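Local coordinates for protein ferredoxin (Trichomonas vaginalis, PDB 1L5P) that carries electrons on a single [2Fe-2S] cluster, linking pyruvate:ferredoxin oxidoreductase to hydrogenase in the hydrogenosome, at residues G40-G45 against L76-T81; K50-K55 against P71-L76. One frame throughout, in Å; residues are numbered along the deposited sequence.

Interaction 1 of 2, residues G40-G45 against L76-T81. With FES (Fe2/s2 (inorganic) cluster), chain D.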
ATOM      1  N   GLY A  40      -5.839  -7.603  -5.237  1.00 33.13           N
ATOM      2  CA  GLY A  40      -4.721  -6.871  -5.814  1.00 36.98           C
ATOM      3  C   GLY A  40      -4.745  -6.741  -7.326  1.00 39.26           C
ATOM      4  O   GLY A  40      -3.709  -6.785  -7.978  1.00 39.05           O
ATOM      5  N   ASN A  41      -5.934  -6.556  -7.883  1.00 43.38           N
ATOM      6  CA  ASN A  41      -6.110  -6.435  -9.326  1.00 46.56           C
ATOM      7  C   ASN A  41      -6.410  -4.989  -9.755  1.00 47.71           C
ATOM      8  O   ASN A  41      -6.722  -4.732 -10.923  1.00 49.56           O
ATOM      9  CB  ASN A  41      -7.250  -7.374  -9.760  1.00 48.56           C
ATOM     10  CG  ASN A  41      -7.468  -7.398 -11.266  1.00 51.52           C
ATOM     11  OD1 ASN A  41      -8.612  -7.464 -11.742  1.00 49.69           O
ATOM     12  ND2 ASN A  41      -6.373  -7.349 -12.024  1.00 53.80           N
ATOM     13  N   LYS A  42      -6.308  -4.050  -8.813  1.00 46.84           N
ATOM     14  CA  LYS A  42      -6.572  -2.636  -9.085  1.00 44.63           C
ATOM     15  C   LYS A  42      -7.930  -2.435  -9.777  1.00 43.62           C
ATOM     16  O   LYS A  42      -8.047  -1.675 -10.739  1.00 44.13           O
ATOM     17  CB  LYS A  42      -5.441  -2.054  -9.938  1.00 44.66           C
ATOM     18  CG  LYS A  42      -4.117  -2.807  -9.811  1.00 44.33           C
ATOM     19  CD  LYS A  42      -2.987  -2.086 -10.541  1.00 47.52           C
ATOM     20  CE  LYS A  42      -1.896  -3.049 -11.000  1.00 47.93           C
ATOM     21  NZ  LYS A  42      -0.810  -2.345 -11.747  1.00 48.33           N
ATOM     22  N   ALA A  43      -8.956  -3.118  -9.276  1.00 41.33           N
ATOM     23  CA  ALA A  43     -10.290  -3.010  -9.850  1.00 38.02           C
ATOM     24  C   ALA A  43     -11.374  -2.763  -8.810  1.00 37.92           C
ATOM     25  O   ALA A  43     -12.436  -2.259  -9.149  1.00 39.39           O
ATOM     26  CB  ALA A  43     -10.618  -4.258 -10.653  1.00 35.42           C
ATOM     27  N   CYS A  44     -11.117  -3.097  -7.547  1.00 36.92           N
ATOM     28  CA  CYS A  44     -12.118  -2.887  -6.496  1.00 34.37           C
ATOM     29  C   CYS A  44     -11.909  -1.587  -5.703  1.00 34.44           C
ATOM     30  O   CYS A  44     -12.872  -0.976  -5.234  1.00 32.18           O
ATOM     31  CB  CYS A  44     -12.132  -4.094  -5.545  1.00 34.41           C
ATOM     32  SG  CYS A  44     -10.852  -4.112  -4.251  1.00 27.65           S
ATOM     33  N   GLY A  45     -10.650  -1.171  -5.557  1.00 34.98           N
ATOM     34  CA  GLY A  45     -10.334   0.046  -4.826  1.00 32.96           C
ATOM     35  C   GLY A  45     -10.547  -0.043  -3.322  1.00 32.12           C
ATOM     36  O   GLY A  45     -10.834   0.955  -2.663  1.00 31.57           O
ATOM     37  N   LEU A  76      -3.513   2.951  -3.549  1.00 23.75           N
ATOM     38  CA  LEU A  76      -4.011   1.583  -3.587  1.00 23.38           C
ATOM     39  C   LEU A  76      -2.800   0.715  -3.285  1.00 23.32           C
ATOM     40  O   LEU A  76      -1.828   0.727  -4.031  1.00 24.22           O
ATOM     41  CB  LEU A  76      -4.530   1.227  -4.983  1.00 23.30           C
ATOM     42  CG  LEU A  76      -5.849   1.821  -5.483  1.00 22.28           C
ATOM     43  CD1 LEU A  76      -6.205   1.138  -6.794  1.00 20.12           C
ATOM     44  CD2 LEU A  76      -6.959   1.633  -4.457  1.00 19.62           C
ATOM     45  N   ALA A  77      -2.852  -0.036  -2.194  1.00 24.77           N
ATOM     46  CA  ALA A  77      -1.735  -0.885  -1.818  1.00 22.13           C
ATOM     47  C   ALA A  77      -1.314  -1.828  -2.935  1.00 22.59           C
ATOM     48  O   ALA A  77      -0.125  -2.061  -3.125  1.00 24.21           O
ATOM     49  CB  ALA A  77      -2.089  -1.672  -0.569  1.00 23.79           C
ATOM     50  N   CYS A  78      -2.267  -2.374  -3.686  1.00 24.03           N
ATOM     51  CA  CYS A  78      -1.899  -3.300  -4.755  1.00 26.67           C
ATOM     52  C   CYS A  78      -1.337  -2.614  -6.011  1.00 28.86           C
ATOM     53  O   CYS A  78      -0.810  -3.279  -6.912  1.00 29.29           O
ATOM     54  CB  CYS A  78      -3.083  -4.197  -5.131  1.00 28.40           C
ATOM     55  SG  CYS A  78      -4.496  -3.332  -5.817  1.00 34.56           S
ATOM     56  N   ALA A  79      -1.431  -1.286  -6.062  1.00 29.34           N
ATOM     57  CA  ALA A  79      -0.916  -0.524  -7.192  1.00 27.76           C
ATOM     58  C   ALA A  79       0.563  -0.202  -6.974  1.00 29.94           C
ATOM     59  O   ALA A  79       1.255   0.255  -7.885  1.00 31.34           O
ATOM     60  CB  ALA A  79      -1.702   0.759  -7.342  1.00 25.36           C
ATOM     61  N   ILE A  80       1.043  -0.445  -5.757  1.00 29.54           N
ATOM     62  CA  ILE A  80       2.426  -0.167  -5.401  1.00 25.27           C
ATOM     63  C   ILE A  80       3.279  -1.424  -5.399  1.00 27.32           C
ATOM     64  O   ILE A  80       3.099  -2.306  -4.562  1.00 29.14           O
ATOM     65  CB  ILE A  80       2.491   0.491  -4.022  1.00 22.54           C
ATOM     66  CG1 ILE A  80       1.764   1.832  -4.069  1.00 17.60           C
ATOM     67  CG2 ILE A  80       3.931   0.686  -3.599  1.00 24.41           C
ATOM     68  CD1 ILE A  80       1.438   2.397  -2.731  1.00 16.13           C
ATOM     69  N   THR A  81       4.199  -1.504  -6.353  1.00 28.80           N
ATOM     70  CA  THR A  81       5.109  -2.640  -6.474  1.00 31.97           C
ATOM     71  C   THR A  81       6.383  -2.263  -5.730  1.00 35.31           C
ATOM     72  O   THR A  81       7.101  -1.356  -6.152  1.00 37.52           O
ATOM     73  CB  THR A  81       5.468  -2.915  -7.951  1.00 31.65           C
ATOM     74  OG1 THR A  81       4.266  -3.043  -8.719  1.00 32.58           O
ATOM     75  CG2 THR A  81       6.283  -4.191  -8.075  1.00 28.95           C
TER
HETATM   76 FE1  FES D  94      -8.752  -4.387  -5.415  1.00 29.89          FE
HETATM   77 FE2  FES D  94      -6.393  -3.241  -4.679  1.00 32.50          FE
HETATM   78  S1  FES D  94      -7.975  -2.355  -5.988  1.00 33.00           S
HETATM   79  S2  FES D  94      -7.160  -5.284  -4.090  1.00 30.45           S

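Interaction 2 of 2, residues K50-K55 against P71-L76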
ATOM      1  N   LYS A  50      -2.431   4.964   3.326  1.00 30.93           N
ATOM      2  CA  LYS A  50      -1.921   6.322   3.165  1.00 28.41           C
ATOM      3  C   LYS A  50      -0.406   6.356   3.160  1.00 28.80           C
ATOM      4  O   LYS A  50       0.230   5.859   4.082  1.00 30.57           O
ATOM      5  CB  LYS A  50      -2.450   7.233   4.273  1.00 26.60           C
ATOM      6  CG  LYS A  50      -3.722   7.966   3.915  1.00 27.29           C
ATOM      7  CD  LYS A  50      -4.899   7.459   4.722  1.00 31.29           C
ATOM      8  CE  LYS A  50      -4.800   7.919   6.169  1.00 35.61           C
ATOM      9  NZ  LYS A  50      -5.568   7.053   7.110  1.00 38.60           N
ATOM     10  N   HIS A  51       0.169   6.928   2.108  1.00 27.86           N
ATOM     11  CA  HIS A  51       1.613   7.048   2.003  1.00 27.84           C
ATOM     12  C   HIS A  51       2.021   8.301   2.778  1.00 28.94           C
ATOM     13  O   HIS A  51       1.708   9.422   2.368  1.00 27.56           O
ATOM     14  CB  HIS A  51       2.030   7.172   0.536  1.00 30.39           C
ATOM     15  CG  HIS A  51       3.483   7.487   0.341  1.00 32.82           C
ATOM     16  ND1 HIS A  51       3.957   8.141  -0.776  1.00 32.15           N
ATOM     17  CD2 HIS A  51       4.564   7.227   1.112  1.00 33.23           C
ATOM     18  CE1 HIS A  51       5.268   8.268  -0.685  1.00 36.33           C
ATOM     19  NE2 HIS A  51       5.662   7.721   0.454  1.00 33.57           N
ATOM     20  N   VAL A  52       2.707   8.111   3.906  1.00 31.14           N
ATOM     21  CA  VAL A  52       3.132   9.238   4.734  1.00 31.63           C
ATOM     22  C   VAL A  52       4.618   9.576   4.700  1.00 30.75           C
ATOM     23  O   VAL A  52       4.996  10.686   5.065  1.00 31.32           O
ATOM     24  CB  VAL A  52       2.737   9.055   6.210  1.00 35.87           C
ATOM     25  CG1 VAL A  52       1.217   9.062   6.333  1.00 39.80           C
ATOM     26  CG2 VAL A  52       3.347   7.774   6.769  1.00 34.58           C
ATOM     27  N   SER A  53       5.460   8.642   4.275  1.00 28.44           N
ATOM     28  CA  SER A  53       6.885   8.925   4.202  1.00 29.01           C
ATOM     29  C   SER A  53       7.568   8.021   3.214  1.00 29.03           C
ATOM     30  O   SER A  53       7.064   6.946   2.891  1.00 32.08           O
ATOM     31  CB  SER A  53       7.560   8.745   5.563  1.00 31.04           C
ATOM     32  OG  SER A  53       6.753   9.222   6.624  1.00 36.64           O
ATOM     33  N   GLY A  54       8.724   8.459   2.735  1.00 28.90           N
ATOM     34  CA  GLY A  54       9.480   7.653   1.797  1.00 31.38           C
ATOM     35  C   GLY A  54       9.146   7.842   0.330  1.00 33.02           C
ATOM     36  O   GLY A  54       8.150   8.466  -0.031  1.00 34.04           O
ATOM     37  N   LYS A  55       9.994   7.285  -0.522  1.00 34.10           N
ATOM     38  CA  LYS A  55       9.814   7.387  -1.954  1.00 35.97           C
ATOM     39  C   LYS A  55       8.894   6.313  -2.496  1.00 35.46           C
ATOM     40  O   LYS A  55       9.111   5.120  -2.278  1.00 36.27           O
ATOM     41  CB  LYS A  55      11.162   7.279  -2.664  1.00 39.89           C
ATOM     42  CG  LYS A  55      12.018   8.525  -2.572  1.00 45.89           C
ATOM     43  CD  LYS A  55      13.494   8.173  -2.706  1.00 50.80           C
ATOM     44  CE  LYS A  55      14.374   9.141  -1.915  1.00 54.38           C
ATOM     45  NZ  LYS A  55      13.601   9.917  -0.893  1.00 56.13           N
ATOM     46  N   PRO A  71      -8.547  10.743   0.587  1.00 28.80           N
ATOM     47  CA  PRO A  71      -7.625  11.781   1.058  1.00 26.42           C
ATOM     48  C   PRO A  71      -6.427  11.949   0.124  1.00 24.98           C
ATOM     49  O   PRO A  71      -6.002  11.002  -0.552  1.00 24.12           O
ATOM     50  CB  PRO A  71      -7.223  11.311   2.464  1.00 27.57           C
ATOM     51  CG  PRO A  71      -8.305  10.361   2.870  1.00 25.27           C
ATOM     52  CD  PRO A  71      -8.720   9.681   1.596  1.00 27.19           C
ATOM     53  N   ALA A  72      -5.894  13.166   0.109  1.00 24.24           N
ATOM     54  CA  ALA A  72      -4.769  13.535  -0.736  1.00 24.60           C
ATOM     55  C   ALA A  72      -3.617  12.543  -0.794  1.00 25.80           C
ATOM     56  O   ALA A  72      -2.960  12.403  -1.825  1.00 23.64           O
ATOM     57  CB  ALA A  72      -4.250  14.880  -0.296  1.00 26.35           C
ATOM     58  N   ASN A  73      -3.371  11.851   0.311  1.00 27.89           N
ATOM     59  CA  ASN A  73      -2.257  10.910   0.377  1.00 29.20           C
ATOM     60  C   ASN A  73      -2.658   9.447   0.281  1.00 27.45           C
ATOM     61  O   ASN A  73      -1.873   8.558   0.606  1.00 26.44           O
ATOM     62  CB  ASN A  73      -1.460  11.145   1.662  1.00 34.63           C
ATOM     63  CG  ASN A  73      -2.351  11.336   2.886  1.00 40.05           C
ATOM     64  OD1 ASN A  73      -3.575  11.521   2.783  1.00 40.69           O
ATOM     65  ND2 ASN A  73      -1.732  11.296   4.064  1.00 43.67           N
ATOM     66  N   ALA A  74      -3.876   9.203  -0.180  1.00 25.39           N
ATOM     67  CA  ALA A  74      -4.374   7.846  -0.327  1.00 22.27           C
ATOM     68  C   ALA A  74      -3.752   7.177  -1.536  1.00 21.32           C
ATOM     69  O   ALA A  74      -3.483   7.823  -2.537  1.00 22.92           O
ATOM     70  CB  ALA A  74      -5.889   7.865  -0.477  1.00 20.28           C
ATOM     71  N   ARG A  75      -3.523   5.876  -1.435  1.00 21.07           N
ATOM     72  CA  ARG A  75      -2.966   5.097  -2.524  1.00 20.20           C
ATOM     73  C   ARG A  75      -3.569   3.690  -2.443  1.00 23.39           C
ATOM     74  O   ARG A  75      -4.091   3.291  -1.401  1.00 23.12           O
ATOM     75  CB  ARG A  75      -1.443   5.009  -2.399  1.00 20.42           C
ATOM     76  CG  ARG A  75      -0.709   6.330  -2.531  1.00 21.94           C
ATOM     77  CD  ARG A  75      -0.682   6.825  -3.978  1.00 19.70           C
ATOM     78  NE  ARG A  75      -0.274   5.783  -4.906  1.00 15.16           N
ATOM     79  CZ  ARG A  75       0.962   5.631  -5.359  1.00 18.81           C
ATOM     80  NH1 ARG A  75       1.916   6.463  -4.971  1.00 18.26           N
ATOM     81  NH2 ARG A  75       1.249   4.642  -6.202  1.00 18.54           N
ATOM     82  N   LEU A  76      -3.513   2.951  -3.549  1.00 23.75           N
ATOM     83  CA  LEU A  76      -4.011   1.583  -3.587  1.00 23.38           C
ATOM     84  C   LEU A  76      -2.800   0.715  -3.285  1.00 23.32           C
ATOM     85  O   LEU A  76      -1.828   0.727  -4.031  1.00 24.22           O
ATOM     86  CB  LEU A  76      -4.530   1.227  -4.983  1.00 23.30           C
ATOM     87  CG  LEU A  76      -5.849   1.821  -5.483  1.00 22.28           C
ATOM     88  CD1 LEU A  76      -6.205   1.138  -6.794  1.00 20.12           C
ATOM     89  CD2 LEU A  76      -6.959   1.633  -4.457  1.00 19.62           C
TER
HETATM   90  O   HOH W   1       2.479   8.507  -3.058  1.00 31.62           O

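Interaction 1 of 2, residues G40-G45 against L76-T81
Cys44 and Cys78 each bind one of the two irons of the same [2Fe-2S] cluster, and this shared metal coordination is the main tie between 40-45 and 76-81, across which no direct hydrogen bond runs. Cys44 SG sits 2.4 Å from FE1, and Cys78 SG lies 2.2 Å from FE2; Cys38 completes the protein ligands of the first iron and Cys47 those of the second. In Cys78, a chi1 of 64° sets SG between the backbone N and the carbonyl carbon, pointing it at the iron.

Van der Waals contact supplies the rest. The CB of Cys78 lies a tight 3.2 Å from Gly40 CA, so the backbone of Gly40 lies directly on the coordinating cysteine. Leu76 divides its branches: CD2 touches Gly45 CA at 3.7 Å, while CD1 lies 4.0 Å from the bridging sulfide S1. Beyond CG the Lys42 chain is extended, and its CD passes Ala79 CA at 4.2 Å.

Cys38, Cys44 and Cys47 in one loop, with Cys78 far along the chain, are the hallmark of the Fer2 family of plant- and vertebrate-type ferredoxins. The 3-10 turn 77-79 that carries Cys78 follows strand 74-76; Phe23 of helix 22-27 touches Cys78, and Phe66 of helix 61-67 meets Leu76.

Interaction 2 of 2, residues K50-K55 against P71-L76
Lys50 and Asn73 meet beside the single antiparallel bridge of this contact, the non-hydrogen-bonded pair Lys50-Ala74, whose CA atoms are 4.5 Å apart. From Lys50, CB lies 3.9 Å from Asn73 O, and CG reaches the side-chain amide, 3.7 Å from Asn73 OD1. The chain then bends at chi2 (111°) and chi3 (72°), leading NZ away from 71-76 to a salt bridge with Glu92 on strand 90-92.

Asn73 O also accepts the backbone bond from His51 N, 3.0 Å long with 153° at the hydrogen, and receives a CA-H contact from Lys50. Asn73 stands in the type I turn Pro71-Ala74, which leads into strand 74-76. Arg75 pairs with Cys49, adding this short edge strand to 48-53 in the beta-grasp sheet.

His51 CB packs 4.2 Å from Arg75 CG. One water lies in the plane of both flat groups, 2.7 Å from His51 ND1 and 2.9 Å from Arg75 NH1, from which it accepts. His51 NE2 donates weak hydrogen bonds to Ser53 O and Gly54 O.

The chemistry is therefore mixed: one backbone bond, aliphatic contact and a water bridge join segments 50-55 and 71-76, while the charges of Lys50 and Arg75 are paired elsewhere, with Glu92 and Glu63, respectively.

In the fold
From the N terminus, the chain passes strands 2-7 and 10-15 and helix 22-27 before entering the cluster loop, where 40-45 opens the loop that interaction 1 will close. Strand 48-53 follows and carries the first half of interaction 2. After helix 61-67 the chain returns through 71-76, closing interaction 2, and then runs into 76-81, closing interaction 1. The smaller loop is thus nested inside the larger, with Leu76 common to both. Their centres lie about 13 Å apart, yet Arg75 NH2 packs 3.6 Å from Ile80 CG1. Interaction 2 pairs the edge strand 74-76 with strand 48-53 of the mixed sheet, and interaction 1 ties the chain that follows it to the cluster loop.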